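Local coordinates for uncharacterized protein (Shigella flexneri 5a str. M90T, PDB 5EUR), which is of unknown function, a glutathione S-transferase-like role being only tentatively suggested, and forms an assembly of three chains in the crystal, at residues A[27-30]-A[31-34]; A[33-36]-A[37-41]. One frame throughout, in Å; residues are numbered along the deposited sequence.

Interaction 1 of 2, residues A[27-30]-A[31-34]; sequences STKY and FTEI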
ATOM      1  N   SER A  27      -2.343  -5.449   9.062  1.00 14.14           N
ATOM      2  CA  SER A  27      -2.735  -4.864  10.340  1.00 14.30           C
ATOM      3  C   SER A  27      -3.757  -3.768  10.074  1.00 17.11           C
ATOM      4  O   SER A  27      -3.655  -3.026   9.090  1.00 16.44           O
ATOM      5  CB  SER A  27      -1.529  -4.305  11.102  1.00 20.42           C
ATOM      6  OG  SER A  27      -1.148  -3.025  10.634  1.00 22.55           O
ATOM      7  N   THR A  28      -4.775  -3.692  10.935  1.00 16.05           N
ATOM      8  CA  THR A  28      -5.840  -2.720  10.721  1.00 15.08           C
ATOM      9  C   THR A  28      -5.293  -1.307  10.674  1.00 14.47           C
ATOM     10  O   THR A  28      -5.682  -0.517   9.807  1.00 14.32           O
ATOM     11  CB  THR A  28      -6.898  -2.851  11.813  1.00 17.41           C
ATOM     12  OG1 THR A  28      -7.431  -4.177  11.770  1.00 16.88           O
ATOM     13  CG2 THR A  28      -8.013  -1.836  11.599  1.00 20.23           C
ATOM     14  N   LYS A  29      -4.377  -0.973  11.587  1.00 15.39           N
ATOM     15  CA  LYS A  29      -3.839   0.383  11.628  1.00 14.34           C
ATOM     16  C   LYS A  29      -3.018   0.703  10.385  1.00 16.34           C
ATOM     17  O   LYS A  29      -3.062   1.833   9.898  1.00 15.64           O
ATOM     18  CB  LYS A  29      -3.005   0.576  12.896  1.00 18.35           C
ATOM     19  CG  LYS A  29      -3.846   0.506  14.157  1.00 27.49           C
ATOM     20  CD  LYS A  29      -4.701   1.752  14.299  1.00 29.30           C
ATOM     21  CE  LYS A  29      -6.108   1.420  14.745  1.00 35.27           C
ATOM     22  NZ  LYS A  29      -7.053   1.570  13.591  1.00 33.71           N
ATOM     23  N   TYR A  30      -2.266  -0.262   9.851  1.00 12.83           N
ATOM     24  CA  TYR A  30      -1.570   0.007   8.592  1.00 13.63           C
ATOM     25  C   TYR A  30      -2.571   0.303   7.485  1.00 13.17           C
ATOM     26  O   TYR A  30      -2.400   1.253   6.708  1.00 12.73           O
ATOM     27  CB  TYR A  30      -0.676  -1.173   8.194  1.00 13.81           C
ATOM     28  CG  TYR A  30      -0.016  -0.976   6.850  1.00 13.46           C
ATOM     29  CD1 TYR A  30       1.124  -0.186   6.721  1.00 15.04           C
ATOM     30  CD2 TYR A  30      -0.537  -1.574   5.703  1.00 13.79           C
ATOM     31  CE1 TYR A  30       1.723  -0.004   5.482  1.00 15.04           C
ATOM     32  CE2 TYR A  30       0.051  -1.385   4.465  1.00 13.58           C
ATOM     33  CZ  TYR A  30       1.179  -0.601   4.367  1.00 14.25           C
ATOM     34  OH  TYR A  30       1.760  -0.411   3.138  1.00 13.45           O
ATOM     35  N   PHE A  31      -3.633  -0.494   7.402  1.00 13.57           N
ATOM     36  CA  PHE A  31      -4.625  -0.253   6.362  1.00 13.22           C
ATOM     37  C   PHE A  31      -5.281   1.117   6.524  1.00 13.69           C
ATOM     38  O   PHE A  31      -5.419   1.865   5.552  1.00 13.26           O
ATOM     39  CB  PHE A  31      -5.673  -1.362   6.372  1.00 11.49           C
ATOM     40  CG  PHE A  31      -6.675  -1.231   5.282  1.00 13.64           C
ATOM     41  CD1 PHE A  31      -6.290  -1.388   3.953  1.00 13.77           C
ATOM     42  CD2 PHE A  31      -7.997  -0.953   5.562  1.00 13.42           C
ATOM     43  CE1 PHE A  31      -7.211  -1.270   2.926  1.00 14.25           C
ATOM     44  CE2 PHE A  31      -8.918  -0.833   4.539  1.00 13.95           C
ATOM     45  CZ  PHE A  31      -8.531  -0.990   3.226  1.00 14.98           C
ATOM     46  N   THR A  32      -5.709   1.467   7.742  1.00 12.40           N
ATOM     47  CA  THR A  32      -6.464   2.710   7.881  1.00 12.98           C
ATOM     48  C   THR A  32      -5.573   3.950   7.889  1.00 13.25           C
ATOM     49  O   THR A  32      -5.989   5.000   7.393  1.00 16.48           O
ATOM     50  CB  THR A  32      -7.342   2.677   9.136  1.00 15.84           C
ATOM     51  OG1 THR A  32      -6.523   2.534  10.302  1.00 15.59           O
ATOM     52  CG2 THR A  32      -8.337   1.524   9.051  1.00 14.89           C
ATOM     53  N   GLU A  33      -4.356   3.862   8.427  1.00 13.04           N
ATOM     54  CA  GLU A  33      -3.487   5.032   8.504  1.00 11.96           C
ATOM     55  C   GLU A  33      -2.675   5.256   7.227  1.00 14.56           C
ATOM     56  O   GLU A  33      -2.421   6.410   6.855  1.00 18.01           O
ATOM     57  CB  GLU A  33      -2.530   4.889   9.687  1.00 15.35           C
ATOM     58  CG  GLU A  33      -3.218   4.743  11.047  1.00 17.65           C
ATOM     59  CD  GLU A  33      -3.698   6.064  11.607  1.00 24.76           C
ATOM     60  OE1 GLU A  33      -3.478   7.103  10.961  1.00 21.01           O
ATOM     61  OE2 GLU A  33      -4.303   6.052  12.699  1.00 26.91           O
ATOM     62  N   ILE A  34      -2.233   4.183   6.559  1.00 14.16           N
ATOM     63  CA  ILE A  34      -1.415   4.335   5.355  1.00 13.02           C
ATOM     64  C   ILE A  34      -2.234   4.096   4.084  1.00 12.84           C
ATOM     65  O   ILE A  34      -2.297   4.958   3.195  1.00 12.89           O
ATOM     66  CB  ILE A  34      -0.198   3.386   5.389  1.00 13.21           C
ATOM     67  CG1 ILE A  34       0.672   3.664   6.619  1.00 17.63           C
ATOM     68  CG2 ILE A  34       0.609   3.516   4.101  1.00 13.81           C
ATOM     69  CD1 ILE A  34       1.505   4.921   6.518  1.00 19.15           C
TER
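CG of Y30 stands anti to the backbone N (chi1 176°) and CG1 of I34 anti to its carbonyl carbon (chi1 -59°), which lays one face of the tyrosine ring over the isoleucine one turn on in the N-capped first turns of helix 28-43. CB of I34 makes a CH-pi contact over that face, 4.2 Å from the centroid and 25° off the normal; I34 CG1 lies 3.9 Å from Y30 CD1. At the N-cap, OG of S27 accepts from Y30 N at 3.1 Å, and it also bonds the backbone O of F22 of the second subunit. The helical backbone bonds then run from F31 N to S27 O, T32 N to T28 O, E33 N to K29 O (2.8 Å) and I34 N to Y30 O (2.9 Å). The bent side chain of K29 reaches forward to T32, its NZ making a weak bond to T32 OG1 at 3.5 Å. The side chains of T28 and F31 touch V19 of strand 18-21. A bound magnesium ion lies about 3 Å from the nearest atom of the Y30 side chain. The K29 carbonyl meets aliphatic carbon as well as the E33 amide, with E33 CG 3.1 Å from K29 O.

Interaction 2 of 2, residues A[33-36]-A[37-41]; sequences EIVV and TTMLN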
ATOM      1  N   GLU A  33      -4.356   3.862   8.427  1.00 13.04           N
ATOM      2  CA  GLU A  33      -3.487   5.032   8.504  1.00 11.96           C
ATOM      3  C   GLU A  33      -2.675   5.256   7.227  1.00 14.56           C
ATOM      4  O   GLU A  33      -2.421   6.410   6.855  1.00 18.01           O
ATOM      5  CB  GLU A  33      -2.530   4.889   9.687  1.00 15.35           C
ATOM      6  CG  GLU A  33      -3.218   4.743  11.047  1.00 17.65           C
ATOM      7  CD  GLU A  33      -3.698   6.064  11.607  1.00 24.76           C
ATOM      8  OE1 GLU A  33      -3.478   7.103  10.961  1.00 21.01           O
ATOM      9  OE2 GLU A  33      -4.303   6.052  12.699  1.00 26.91           O
ATOM     10  N   ILE A  34      -2.233   4.183   6.559  1.00 14.16           N
ATOM     11  CA  ILE A  34      -1.415   4.335   5.355  1.00 13.02           C
ATOM     12  C   ILE A  34      -2.234   4.096   4.084  1.00 12.84           C
ATOM     13  O   ILE A  34      -2.297   4.958   3.195  1.00 12.89           O
ATOM     14  CB  ILE A  34      -0.198   3.386   5.389  1.00 13.21           C
ATOM     15  CG1 ILE A  34       0.672   3.664   6.619  1.00 17.63           C
ATOM     16  CG2 ILE A  34       0.609   3.516   4.101  1.00 13.81           C
ATOM     17  CD1 ILE A  34       1.505   4.921   6.518  1.00 19.15           C
ATOM     18  N   VAL A  35      -2.867   2.923   3.981  1.00 11.61           N
ATOM     19  CA  VAL A  35      -3.449   2.527   2.699  1.00 10.61           C
ATOM     20  C   VAL A  35      -4.628   3.420   2.329  1.00 10.44           C
ATOM     21  O   VAL A  35      -4.672   3.991   1.234  1.00  9.88           O
ATOM     22  CB  VAL A  35      -3.837   1.041   2.702  1.00 11.33           C
ATOM     23  CG1 VAL A  35      -4.394   0.669   1.330  1.00 12.10           C
ATOM     24  CG2 VAL A  35      -2.606   0.212   2.980  1.00 13.42           C
ATOM     25  N   VAL A  36      -5.612   3.546   3.223  1.00  9.49           N
ATOM     26  CA  VAL A  36      -6.809   4.299   2.871  1.00 12.17           C
ATOM     27  C   VAL A  36      -6.480   5.767   2.656  1.00 11.85           C
ATOM     28  O   VAL A  36      -6.964   6.390   1.708  1.00 10.72           O
ATOM     29  CB  VAL A  36      -7.894   4.096   3.946  1.00 10.68           C
ATOM     30  CG1 VAL A  36      -9.110   4.976   3.650  1.00 12.82           C
ATOM     31  CG2 VAL A  36      -8.279   2.621   4.005  1.00 12.72           C
ATOM     32  N   THR A  37      -5.647   6.340   3.526  1.00 10.94           N
ATOM     33  CA  THR A  37      -5.243   7.729   3.358  1.00 13.25           C
ATOM     34  C   THR A  37      -4.632   7.948   1.981  1.00 11.26           C
ATOM     35  O   THR A  37      -4.951   8.927   1.297  1.00 12.43           O
ATOM     36  CB  THR A  37      -4.241   8.095   4.449  1.00 14.64           C
ATOM     37  OG1 THR A  37      -4.822   7.815   5.737  1.00 13.73           O
ATOM     38  CG2 THR A  37      -3.860   9.567   4.352  1.00 13.37           C
ATOM     39  N   THR A  38      -3.782   7.018   1.543  1.00  9.70           N
ATOM     40  CA  THR A  38      -3.126   7.193   0.251  1.00 10.53           C
ATOM     41  C   THR A  38      -4.114   7.005  -0.898  1.00 10.04           C
ATOM     42  O   THR A  38      -4.061   7.743  -1.890  1.00 11.72           O
ATOM     43  CB  THR A  38      -1.939   6.238   0.138  1.00 10.97           C
ATOM     44  OG1 THR A  38      -1.090   6.414   1.296  1.00 12.85           O
ATOM     45  CG2 THR A  38      -1.147   6.557  -1.134  1.00 13.49           C
ATOM     46  N   MET A  39      -5.029   6.036  -0.777  1.00 10.41           N
ATOM     47  CA  MET A  39      -6.069   5.868  -1.800  1.00  9.24           C
ATOM     48  C   MET A  39      -6.857   7.158  -1.985  1.00 11.53           C
ATOM     49  O   MET A  39      -7.091   7.619  -3.123  1.00 12.73           O
ATOM     50  CB  MET A  39      -7.023   4.731  -1.419  1.00 12.06           C
ATOM     51  CG  MET A  39      -6.387   3.323  -1.465  1.00 10.45           C
ATOM     52  SD  MET A  39      -7.468   2.116  -0.631  1.00 13.10           S
ATOM     53  CE  MET A  39      -8.925   2.171  -1.673  1.00 14.74           C
ATOM     54  N   LEU A  40      -7.288   7.747  -0.859  1.00 10.84           N
ATOM     55  CA  LEU A  40      -8.096   8.961  -0.916  1.00 10.90           C
ATOM     56  C   LEU A  40      -7.296  10.127  -1.485  1.00 12.65           C
ATOM     57  O   LEU A  40      -7.779  10.839  -2.366  1.00 12.48           O
ATOM     58  CB  LEU A  40      -8.644   9.297   0.472  1.00 12.32           C
ATOM     59  CG  LEU A  40      -9.689   8.316   1.002  1.00 12.34           C
ATOM     60  CD1 LEU A  40      -9.941   8.602   2.487  1.00 14.39           C
ATOM     61  CD2 LEU A  40     -11.009   8.437   0.202  1.00 13.82           C
ATOM     62  N   ASN A  41      -6.069  10.342  -0.990  1.00 12.19           N
ATOM     63  CA  ASN A  41      -5.236  11.412  -1.545  1.00 11.88           C
ATOM     64  C   ASN A  41      -5.050  11.250  -3.049  1.00 13.31           C
ATOM     65  O   ASN A  41      -5.047  12.235  -3.800  1.00 14.33           O
ATOM     66  CB  ASN A  41      -3.871  11.442  -0.844  1.00 12.26           C
ATOM     67  CG  ASN A  41      -3.915  12.199   0.473  1.00 14.53           C
ATOM     68  OD1 ASN A  41      -4.811  13.001   0.686  1.00 14.70           O
ATOM     69  ND2 ASN A  41      -2.929  11.972   1.340  1.00 15.36           N
TER
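V35 and T38 bring their CA atoms within 5.3 Å as the backbone of helix 28-43 leaves the wider pi-type turn of 31-35 and settles into regular alpha-helical bonding: T38 N to I34 O, M39 N to V35 O (2.9 Å) and L40 N to V36 O (2.9 Å). Two threonine hydroxyls turn back on the preceding turn. T37 OG1 donates to E33 O at 3.0 Å from above the carbonyl plane, 62° out of it. T38, with OG1 anti to the carbonyl carbon (chi1 -53°), donates to I34 O at 2.7 Å; its own amide N reaches the same oxygen at 3.0 Å from the opposite face of the carbonyl plane, so two donors grip I34 O. The apolar pairs are V36 with L40, side by side and pointing the same way (CG1 to CD1 3.9 Å), and V35 with M39, where CG1 meets SD at 3.9 Å. A sulfate ion, probably from the crystallisation liquor, approaches the T38 side chain, whose OG1 also bonds Y5 OH of the second subunit. T38 and M39 pack on T38 of the third subunit, while V36 and L40 bury themselves against helix 47-59, with Y70 of helix 68-75 beside L40.

How the interactions relate
Interactions 1 and 2 follow one another along helix 28-43 and its N-cap, overlapping at E33 and I34, their centres about 9 Å apart. The wider turn joins them: probable hydrogen bonds run from V35 N to Y30 O and from V36 N to F31 O, five residues back. Interaction 1 is only partly buried and mixes a cap, a ring face and an exposed lysine; interaction 2 is buried and relies on threonine hydroxyls bonded to carbonyls and on aliphatic pairs. Within the chain, T28 and F31 of interaction 1 pack on the small antiparallel sheet, whereas V36, L40 and N41 of interaction 2 meet the later helices. Both touch the second subunit, and residues of interaction 2 also pack on the third.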